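Local coordinates for protein PspGI restriction endonuclease (Pyrococcus sp. GI-H, PDB 3BM3) that probably cleaves double-stranded DNA at a specific site as a type II restriction endonuclease, and is seen here bound to its substrate DNA, at residues E25-E30 with E61-I66; P18-I23 with G101-I106; R3-D8 with K68-Q73. The protein carries 2 engineered substitutions. All blocks are in the same frame, centred on the assembly; numbering follows the deposited sequence.

All three contacts lie on the same side of the chain's centre and tie the N-terminal part, residues 3-30, to the long helices 52-80 and 85-115. Going along that part, interaction 3 comes first and lays the loop 3-8 on helix 52-80; interaction 2 follows, seating the start of helix 20-31 on helix 85-115; interaction 1 packs the rest of that helix on helix 52-80. The centres of interactions 1 and 2 are about 10 Å apart, and that of interaction 3 lies about 14 and 16 Å from them. Interactions 1 and 2 share helix 20-31, which thus bridges two DNA-contacting helices; Tyr70, Pro18 and Ile23 join the contacts to one another.

Interaction 1: E25-E30 with E61-I66; sequences EEAITE and EKAFEI. With nucleotides of chain A.
Two flat carboxylates, those of Glu26 and Glu30, lean from helix 20-31 on Ile66 of helix 52-80, while the ring of Phe64, on the same helix as Ile66, lays one face over the adenine of DA6 of chain A. Ring and base are nearly parallel but offset, with Phe64 CD1 3.4 Å from C4 of DA6; Lys68 adds a cation-pi contact to the phenyl ring. A base held against a protein ring is consistent with the base flipping for which this complex is known.

The helix-helix contact itself turns on alanines. Ala27 CB rests on the Ala63 backbone, 3.8 Å from Ala63 N, and the short side chains let the axes come within 8.6 Å. Beside this pair Ile66 reaches across with its delta methyl. That methyl lies against both glutamates: Ile66 CD1 is 3.7 Å from Glu26 CG and 3.6 Å from Glu30 OE2, so aliphatic carbon packs on acid side chains. Glu26, extended with CG anti to its own N (chi1 -175°), crosses Ile66 at a slant and carries OE1 on to the hydroxyl of Tyr70, to which it is hydrogen-bonded. Lys62 crosses Glu30 at about a right angle and touches it through carbon, CE to Glu30 OE2 at 3.6 Å. Its ammonium turns instead to Glu65 of its own helix, forming a salt bridge from Lys62 NZ to Glu65 OE1 of 3.2 Å on the syn side of the carboxylate. Glu30 probably still feels that charge, although no salt bridge forms there.

Segments 25-30 and 61-66 cross at 118° between their N-to-C directions. Leu59 extends the packing to Ala27 and Ile28, Val33 of helix 33-38 also touches Ile28, and Glu25 pairs with Lys110 of helix 85-115.

Interaction 2: P18-I23 with G101-I106; sequences PPTNEI and GKAFEI. With nucleotides of chain A.
The first turn of helix 20-31, with Pro19 at its N-cap position, brings Thr20 and Asn21 onto helix 85-115, a helix whose segment 101-106 also runs beside the backbone of the bound DNA. Thr20 makes the central touch with its methyl. Its chi1 of -59° sets OG1 beside the backbone N and leaves CG2 anti to it, directed at the main chain of the other helix: Thr20 CG2 is 3.6 Å from Ala103 CA. Ile106, one turn further along its helix, adds its delta methyl, which fits between the two residues, with CD1 3.8 Å from both Thr20 CG2 and Asn21 N.

Beside this packing a water joins Asn21 and Lys102. It accepts a hydrogen bond from Asn21 N at 2.8 Å and a longer one, 3.2 Å, from Lys102 NZ. CG of Lys102 is anti to the backbone N, and the chain then bends at chi2 (70°) and chi4; that curl carries the ammonium round to the water while CG passes beside Thr20 CB.

Toward the DNA, Gly101 has no side chain, and its CA comes within 3.2 Å of O3' of DC4 of chain A. Glu105 lies close by, OE2 being 3.4 Å from C5' of DC4, with its other oxygen hydrogen-bonded to His121.

The chemistry is therefore divided: the direct touches are van der Waals contacts of methyl groups with side-chain and main-chain atoms, and the polar link is indirect. The N-H of Asn21 lies in the first turn, ahead of the helix's own i-to-i-4 bonding; the water supplies its acceptor and takes a hydrogen from Lys102 as well, so two donors that could not pair with each other share one oxygen.

Interaction 3: R3-D8 with K68-Q73; sequences RNLVID and KEYEKQ
Gln73 grips the backbone on both sides of Asn4 with its carboxamide: NE2 donates to Arg3 O at 3.0 Å, and OE1 accepts from Leu5 N at 2.8 Å. Both bonds are nearly straight, and Arg3 O lies in the plane of the Gln73 amide, so the pair fixes the flip of that group. A leucine in place of Gln73 would probably leave Arg3 O and Leu5 N without these mates and let the loop drift from the helix.

The tight part continues on the apolar side. Leu5 CD1 packs on Tyr70 CD1 at 3.6 Å, the two side chains crossing at about a right angle. Next to it a polar atom, Arg3 O, meets the ring edge at Tyr70 CE1, 3.5 Å away. Further along, Ile7 CD1 presses on the backbone at Gln73 O, 3.3 Å.

The outer side is looser, and there Arg3 and Asn4 are exposed to solvent. The CB of Asn4 points away from the helix, and the residue touches Gln73 mainly through CA, 3.6 Å from Gln73 OE1. Arg3 passes the tyrosine with CG 3.7 Å from Tyr70 OH, its guanidinium tilted 55° to the ring. Tyr70 OH is hydrogen-bonded to Glu26 OE1.

The loop 3-8 lies along helix 52-80, where Leu5 also touches Val74 and Ile7 reaches Ala77 and Tyr78. From another side of that helix Glu71 pairs with Arg96 of helix 85-115 and packs on Glu86 of the second subunit.

Interaction 1: E25-E30 with E61-I66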
# COMPACT_ATOMS: atom_id res chain seq x y z
N GLU C 25 -11.80 -13.02 -20.40
CA GLU C 25 -12.74 -13.85 -21.21
C GLU C 25 -11.99 -14.59 -22.30
O GLU C 25 -12.25 -15.77 -22.53
CB GLU C 25 -13.88 -13.02 -21.78
CG GLU C 25 -14.88 -12.47 -20.75
CD GLU C 25 -15.54 -13.55 -19.86
OE1 GLU C 25 -15.75 -14.70 -20.33
OE2 GLU C 25 -15.84 -13.25 -18.68
N GLU C 26 -11.04 -13.92 -22.94
CA GLU C 26 -10.21 -14.55 -23.96
C GLU C 26 -9.46 -15.74 -23.37
O GLU C 26 -9.41 -16.83 -23.97
CB GLU C 26 -9.24 -13.56 -24.53
CG GLU C 26 -8.43 -14.09 -25.66
CD GLU C 26 -7.77 -12.99 -26.46
OE1 GLU C 26 -7.95 -11.77 -26.12
OE2 GLU C 26 -7.07 -13.37 -27.42
N ALA C 27 -8.87 -15.52 -22.20
CA ALA C 27 -8.12 -16.55 -21.49
C ALA C 27 -9.04 -17.71 -21.11
O ALA C 27 -8.64 -18.85 -21.22
CB ALA C 27 -7.47 -15.99 -20.23
N ILE C 28 -10.22 -17.38 -20.60
CA ILE C 28 -11.21 -18.41 -20.23
C ILE C 28 -11.50 -19.32 -21.43
O ILE C 28 -11.54 -20.57 -21.29
CB ILE C 28 -12.50 -17.78 -19.71
CG1 ILE C 28 -12.28 -17.28 -18.28
CG2 ILE C 28 -13.67 -18.77 -19.81
CD1 ILE C 28 -13.34 -16.37 -17.75
N THR C 29 -11.70 -18.71 -22.59
CA THR C 29 -11.97 -19.45 -23.81
C THR C 29 -10.78 -20.33 -24.17
O THR C 29 -10.92 -21.55 -24.34
CB THR C 29 -12.29 -18.49 -24.96
OG1 THR C 29 -13.51 -17.80 -24.63
CG2 THR C 29 -12.49 -19.24 -26.27
N GLU C 30 -9.62 -19.70 -24.24
CA GLU C 30 -8.39 -20.38 -24.60
C GLU C 30 -8.06 -21.58 -23.72
O GLU C 30 -7.69 -22.64 -24.24
CB GLU C 30 -7.22 -19.40 -24.65
CG GLU C 30 -7.36 -18.47 -25.85
CD GLU C 30 -6.19 -17.52 -26.02
OE1 GLU C 30 -6.33 -16.56 -26.83
OE2 GLU C 30 -5.13 -17.73 -25.39
N GLU C 61 -2.31 -16.41 -15.15
CA GLU C 61 -1.08 -16.49 -15.94
C GLU C 61 -1.40 -16.34 -17.43
O GLU C 61 -0.73 -15.59 -18.14
CB GLU C 61 -0.35 -17.81 -15.67
CG GLU C 61 0.25 -17.85 -14.30
CD GLU C 61 0.73 -19.21 -13.87
OE1 GLU C 61 0.27 -20.25 -14.41
OE2 GLU C 61 1.58 -19.22 -12.95
N LYS C 62 -2.45 -17.00 -17.89
CA LYS C 62 -2.84 -16.93 -19.29
C LYS C 62 -3.29 -15.54 -19.67
O LYS C 62 -2.88 -15.02 -20.72
CB LYS C 62 -3.93 -17.95 -19.63
CG LYS C 62 -4.18 -18.09 -21.11
CD LYS C 62 -2.87 -18.51 -21.84
CE LYS C 62 -3.05 -19.48 -22.97
NZ LYS C 62 -1.72 -20.08 -23.32
N ALA C 63 -4.09 -14.91 -18.81
CA ALA C 63 -4.55 -13.53 -19.06
C ALA C 63 -3.34 -12.63 -19.12
O ALA C 63 -3.29 -11.74 -19.96
CB ALA C 63 -5.48 -13.08 -17.96
N PHE C 64 -2.37 -12.86 -18.25
CA PHE C 64 -1.12 -12.03 -18.26
C PHE C 64 -0.37 -12.22 -19.58
O PHE C 64 0.08 -11.27 -20.22
CB PHE C 64 -0.24 -12.38 -17.09
CG PHE C 64 0.94 -11.47 -16.92
CD1 PHE C 64 0.92 -10.16 -17.37
CD2 PHE C 64 2.05 -11.89 -16.20
CE1 PHE C 64 1.98 -9.33 -17.21
CE2 PHE C 64 3.13 -11.03 -16.01
CZ PHE C 64 3.08 -9.73 -16.52
N GLU C 65 -0.25 -13.45 -20.02
CA GLU C 65 0.39 -13.71 -21.29
C GLU C 65 -0.31 -13.00 -22.46
O GLU C 65 0.34 -12.40 -23.32
CB GLU C 65 0.48 -15.22 -21.53
CG GLU C 65 0.70 -15.63 -22.94
CD GLU C 65 0.16 -17.04 -23.18
OE1 GLU C 65 0.30 -17.88 -22.26
OE2 GLU C 65 -0.42 -17.26 -24.27
N ILE C 66 -1.64 -13.02 -22.48
CA ILE C 66 -2.39 -12.32 -23.50
C ILE C 66 -2.15 -10.83 -23.40
O ILE C 66 -1.85 -10.16 -24.41
CB ILE C 66 -3.89 -12.65 -23.41
CG1 ILE C 66 -4.08 -14.11 -23.85
CG2 ILE C 66 -4.72 -11.77 -24.32
CD1 ILE C 66 -5.44 -14.67 -23.49
P DA A 6 1.45 -7.37 -8.29
OP1 DA A 6 0.77 -8.27 -7.31
OP2 DA A 6 2.82 -7.71 -8.76
O5' DA A 6 0.47 -7.25 -9.53
C5' DA A 6 0.92 -6.67 -10.75
C4' DA A 6 1.48 -7.75 -11.63
O4' DA A 6 0.42 -8.58 -12.17
C3' DA A 6 2.27 -7.23 -12.83
O3' DA A 6 3.52 -7.90 -12.85
C2' DA A 6 1.42 -7.62 -14.03
C1' DA A 6 0.76 -8.88 -13.51
N9 DA A 6 -0.46 -9.29 -14.21
C8 DA A 6 -1.13 -10.47 -14.02
N7 DA A 6 -2.19 -10.60 -14.78
C5 DA A 6 -2.22 -9.43 -15.52
C6 DA A 6 -3.10 -8.97 -16.51
N6 DA A 6 -4.16 -9.66 -16.94
N1 DA A 6 -2.85 -7.76 -17.06
C2 DA A 6 -1.78 -7.07 -16.63
N3 DA A 6 -0.88 -7.40 -15.70
C4 DA A 6 -1.16 -8.61 -15.18

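Interaction 2: P18-I23 with G101-I106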
# COMPACT_ATOMS: atom_id res chain seq x y z
N PRO C 18 -6.87 -4.03 -24.88
CA PRO C 18 -8.19 -4.44 -24.47
C PRO C 18 -8.33 -4.54 -22.95
O PRO C 18 -7.35 -4.84 -22.26
CB PRO C 18 -8.32 -5.81 -25.11
CG PRO C 18 -7.54 -5.67 -26.37
CD PRO C 18 -6.35 -4.87 -25.97
N PRO C 19 -9.51 -4.22 -22.43
CA PRO C 19 -9.64 -4.22 -20.97
C PRO C 19 -9.49 -5.61 -20.36
O PRO C 19 -9.67 -6.62 -21.03
CB PRO C 19 -11.04 -3.69 -20.72
CG PRO C 19 -11.75 -3.81 -22.01
CD PRO C 19 -10.75 -3.78 -23.09
N THR C 20 -9.14 -5.63 -19.09
CA THR C 20 -8.86 -6.87 -18.40
C THR C 20 -10.02 -7.86 -18.51
O THR C 20 -9.78 -9.04 -18.72
CB THR C 20 -8.53 -6.61 -16.92
OG1 THR C 20 -7.42 -5.75 -16.85
CG2 THR C 20 -8.19 -7.89 -16.19
N ASN C 21 -11.24 -7.39 -18.38
CA ASN C 21 -12.40 -8.29 -18.48
C ASN C 21 -12.38 -9.04 -19.81
O ASN C 21 -12.59 -10.26 -19.85
CB ASN C 21 -13.72 -7.53 -18.24
CG ASN C 21 -14.06 -6.51 -19.33
OD1 ASN C 21 -13.20 -5.82 -19.87
ND2 ASN C 21 -15.33 -6.42 -19.64
N GLU C 22 -12.08 -8.33 -20.89
CA GLU C 22 -12.03 -8.95 -22.21
C GLU C 22 -10.90 -9.96 -22.31
O GLU C 22 -11.07 -11.04 -22.88
CB GLU C 22 -11.93 -7.88 -23.31
CG GLU C 22 -13.18 -7.02 -23.34
CD GLU C 22 -13.18 -5.94 -24.40
OE1 GLU C 22 -12.32 -5.96 -25.31
OE2 GLU C 22 -14.09 -5.07 -24.31
N ILE C 23 -9.75 -9.61 -21.74
CA ILE C 23 -8.60 -10.48 -21.76
C ILE C 23 -8.87 -11.72 -20.94
O ILE C 23 -8.52 -12.81 -21.35
CB ILE C 23 -7.35 -9.75 -21.27
CG1 ILE C 23 -7.00 -8.61 -22.25
CG2 ILE C 23 -6.20 -10.71 -21.12
CD1 ILE C 23 -5.77 -7.79 -21.86
N GLY C 101 -4.16 -6.49 -10.46
CA GLY C 101 -5.14 -6.53 -9.35
C GLY C 101 -6.52 -6.81 -9.87
O GLY C 101 -7.26 -7.68 -9.35
N LYS C 102 -6.90 -6.11 -10.91
CA LYS C 102 -8.25 -6.29 -11.44
C LYS C 102 -8.43 -7.72 -11.93
O LYS C 102 -9.49 -8.32 -11.74
CB LYS C 102 -8.53 -5.27 -12.55
CG LYS C 102 -9.92 -5.41 -13.18
CD LYS C 102 -11.04 -5.01 -12.26
CE LYS C 102 -12.31 -4.58 -13.02
NZ LYS C 102 -12.04 -3.72 -14.20
N ALA C 103 -7.43 -8.26 -12.59
CA ALA C 103 -7.52 -9.62 -13.14
C ALA C 103 -7.84 -10.62 -12.03
O ALA C 103 -8.74 -11.47 -12.17
CB ALA C 103 -6.24 -10.00 -13.86
N PHE C 104 -7.17 -10.47 -10.89
CA PHE C 104 -7.38 -11.40 -9.80
C PHE C 104 -8.81 -11.28 -9.24
O PHE C 104 -9.49 -12.27 -9.04
CB PHE C 104 -6.33 -11.20 -8.72
CG PHE C 104 -6.46 -12.14 -7.59
CD1 PHE C 104 -6.54 -13.50 -7.82
CD2 PHE C 104 -6.51 -11.67 -6.30
CE1 PHE C 104 -6.65 -14.39 -6.73
CE2 PHE C 104 -6.62 -12.57 -5.22
CZ PHE C 104 -6.71 -13.92 -5.47
N GLU C 105 -9.30 -10.05 -9.16
CA GLU C 105 -10.63 -9.79 -8.67
C GLU C 105 -11.65 -10.36 -9.63
O GLU C 105 -12.61 -11.00 -9.22
CB GLU C 105 -10.80 -8.30 -8.43
CG GLU C 105 -9.85 -7.88 -7.28
CD GLU C 105 -9.83 -6.42 -6.86
OE1 GLU C 105 -10.91 -5.79 -6.76
OE2 GLU C 105 -8.71 -5.94 -6.51
N ILE C 106 -11.41 -10.21 -10.93
CA ILE C 106 -12.33 -10.82 -11.90
C ILE C 106 -12.37 -12.34 -11.82
O ILE C 106 -13.44 -12.95 -11.81
CB ILE C 106 -12.00 -10.40 -13.32
CG1 ILE C 106 -12.25 -8.89 -13.45
CG2 ILE C 106 -12.83 -11.22 -14.31
CD1 ILE C 106 -11.70 -8.24 -14.71
P DC A 5 -3.81 -5.59 -5.71
OP1 DC A 5 -4.01 -7.02 -6.00
OP2 DC A 5 -3.93 -5.09 -4.32
O5' DC A 5 -2.37 -5.19 -6.25
C5' DC A 5 -2.03 -5.46 -7.60
C4' DC A 5 -0.67 -4.89 -7.90
O4' DC A 5 -0.75 -3.46 -7.72
C3' DC A 5 0.43 -5.39 -6.96
O3' DC A 5 1.52 -5.89 -7.71
C2' DC A 5 0.84 -4.16 -6.16
C1' DC A 5 0.38 -3.00 -7.01
N1 DC A 5 -0.03 -1.85 -6.21
C2 DC A 5 0.47 -0.59 -6.53
O2 DC A 5 1.17 -0.47 -7.55
N3 DC A 5 0.16 0.47 -5.75
C4 DC A 5 -0.63 0.30 -4.68
N4 DC A 5 -0.88 1.35 -3.90
C5 DC A 5 -1.19 -0.97 -4.36
C6 DC A 5 -0.87 -2.00 -5.14
P DC A 4 -7.58 -1.95 -3.39
OP1 DC A 4 -8.41 -3.14 -3.08
OP2 DC A 4 -6.75 -1.33 -2.33
O5' DC A 4 -6.63 -2.36 -4.61
C5' DC A 4 -7.19 -2.98 -5.76
C4' DC A 4 -6.22 -2.87 -6.92
O4' DC A 4 -6.03 -1.50 -7.29
C3' DC A 4 -4.82 -3.35 -6.58
O3' DC A 4 -4.80 -4.77 -6.65
C2' DC A 4 -4.00 -2.70 -7.67
C1' DC A 4 -4.74 -1.38 -7.90
N1 DC A 4 -4.09 -0.19 -7.33
C2 DC A 4 -3.35 0.64 -8.17
O2 DC A 4 -3.21 0.30 -9.36
N3 DC A 4 -2.81 1.77 -7.67
C4 DC A 4 -2.97 2.07 -6.38
N4 DC A 4 -2.45 3.21 -5.93
C5 DC A 4 -3.70 1.22 -5.50
C6 DC A 4 -4.23 0.11 -6.01
O HOH W 1 -11.75 -4.88 -17.21

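Interaction 3: R3-D8 with K68-Q73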
# COMPACT_ATOMS: atom_id res chain seq x y z
N ARG C 3 -5.56 -11.35 -31.08
CA ARG C 3 -5.86 -10.58 -32.30
C ARG C 3 -4.83 -9.48 -32.57
O ARG C 3 -4.14 -9.02 -31.69
CB ARG C 3 -7.26 -9.99 -32.25
CG ARG C 3 -7.47 -8.85 -31.30
CD ARG C 3 -8.91 -8.38 -31.39
NE ARG C 3 -9.15 -7.12 -30.70
CZ ARG C 3 -9.60 -7.01 -29.45
NH1 ARG C 3 -9.87 -8.09 -28.74
NH2 ARG C 3 -9.79 -5.81 -28.92
N ASN C 4 -4.74 -9.08 -33.84
CA ASN C 4 -3.94 -7.92 -34.21
C ASN C 4 -4.72 -6.66 -33.90
O ASN C 4 -5.75 -6.39 -34.50
CB ASN C 4 -3.59 -7.97 -35.70
CG ASN C 4 -2.68 -9.12 -36.05
OD1 ASN C 4 -2.80 -9.70 -37.13
ND2 ASN C 4 -1.75 -9.46 -35.14
N LEU C 5 -4.24 -5.90 -32.93
CA LEU C 5 -4.93 -4.68 -32.51
C LEU C 5 -4.82 -3.60 -33.56
O LEU C 5 -3.80 -3.49 -34.23
CB LEU C 5 -4.35 -4.13 -31.21
CG LEU C 5 -4.45 -5.05 -30.00
CD1 LEU C 5 -3.59 -4.50 -28.83
CD2 LEU C 5 -5.91 -5.24 -29.63
N VAL C 6 -5.86 -2.80 -33.66
CA VAL C 6 -5.80 -1.54 -34.35
C VAL C 6 -5.40 -0.55 -33.29
O VAL C 6 -6.07 -0.39 -32.26
CB VAL C 6 -7.14 -1.17 -35.00
CG1 VAL C 6 -7.05 0.17 -35.70
CG2 VAL C 6 -7.58 -2.29 -35.95
N ILE C 7 -4.25 0.03 -33.50
CA ILE C 7 -3.64 0.85 -32.48
C ILE C 7 -3.72 2.29 -32.92
O ILE C 7 -3.21 2.65 -33.98
CB ILE C 7 -2.19 0.43 -32.22
CG1 ILE C 7 -2.20 -0.99 -31.61
CG2 ILE C 7 -1.53 1.43 -31.27
CD1 ILE C 7 -0.93 -1.74 -31.74
N ASP C 8 -4.38 3.10 -32.12
CA ASP C 8 -4.49 4.52 -32.37
C ASP C 8 -3.47 5.22 -31.51
O ASP C 8 -3.66 5.37 -30.33
CB ASP C 8 -5.91 4.99 -32.03
CG ASP C 8 -6.09 6.49 -32.18
OD1 ASP C 8 -5.09 7.19 -32.44
OD2 ASP C 8 -7.23 6.95 -32.03
N LYS C 68 0.40 -9.38 -22.23
CA LYS C 68 1.76 -9.02 -22.69
C LYS C 68 1.88 -9.01 -24.20
O LYS C 68 2.64 -8.23 -24.76
CB LYS C 68 2.79 -9.93 -22.08
CG LYS C 68 2.97 -9.65 -20.61
CD LYS C 68 4.17 -10.36 -20.03
CE LYS C 68 3.95 -11.84 -19.94
NZ LYS C 68 5.00 -12.49 -19.11
N GLU C 69 1.15 -9.90 -24.86
CA GLU C 69 1.13 -9.90 -26.31
C GLU C 69 0.54 -8.61 -26.83
O GLU C 69 1.05 -8.03 -27.78
CB GLU C 69 0.32 -11.08 -26.85
CG GLU C 69 0.93 -12.44 -26.56
CD GLU C 69 0.05 -13.60 -27.05
OE1 GLU C 69 -0.21 -13.65 -28.26
OE2 GLU C 69 -0.36 -14.47 -26.22
N TYR C 70 -0.54 -8.17 -26.21
CA TYR C 70 -1.13 -6.89 -26.59
C TYR C 70 -0.20 -5.73 -26.26
O TYR C 70 -0.03 -4.82 -27.05
CB TYR C 70 -2.46 -6.68 -25.90
CG TYR C 70 -3.58 -7.55 -26.42
CD1 TYR C 70 -3.66 -7.91 -27.76
CD2 TYR C 70 -4.59 -8.00 -25.57
CE1 TYR C 70 -4.70 -8.70 -28.22
CE2 TYR C 70 -5.61 -8.78 -26.03
CZ TYR C 70 -5.68 -9.11 -27.36
OH TYR C 70 -6.70 -9.89 -27.86
N GLU C 71 0.42 -5.80 -25.09
CA GLU C 71 1.36 -4.75 -24.67
C GLU C 71 2.47 -4.63 -25.70
O GLU C 71 2.90 -3.53 -26.04
CB GLU C 71 1.97 -5.14 -23.34
CG GLU C 71 2.81 -4.06 -22.72
CD GLU C 71 3.48 -4.52 -21.45
OE1 GLU C 71 4.43 -5.31 -21.55
OE2 GLU C 71 3.04 -4.10 -20.37
N LYS C 72 2.95 -5.77 -26.21
CA LYS C 72 4.04 -5.79 -27.19
C LYS C 72 3.59 -5.14 -28.48
O LYS C 72 4.30 -4.33 -29.07
CB LYS C 72 4.45 -7.23 -27.46
CG LYS C 72 5.57 -7.37 -28.45
CD LYS C 72 6.02 -8.82 -28.51
CE LYS C 72 7.06 -9.01 -29.58
NZ LYS C 72 8.22 -8.11 -29.34
N GLN C 73 2.37 -5.44 -28.91
CA GLN C 73 1.84 -4.77 -30.09
C GLN C 73 1.80 -3.27 -29.93
O GLN C 73 2.18 -2.51 -30.83
CB GLN C 73 0.44 -5.26 -30.40
CG GLN C 73 0.39 -6.69 -30.88
CD GLN C 73 -0.99 -7.09 -31.26
OE1 GLN C 73 -1.74 -6.30 -31.85
NE2 GLN C 73 -1.36 -8.30 -30.91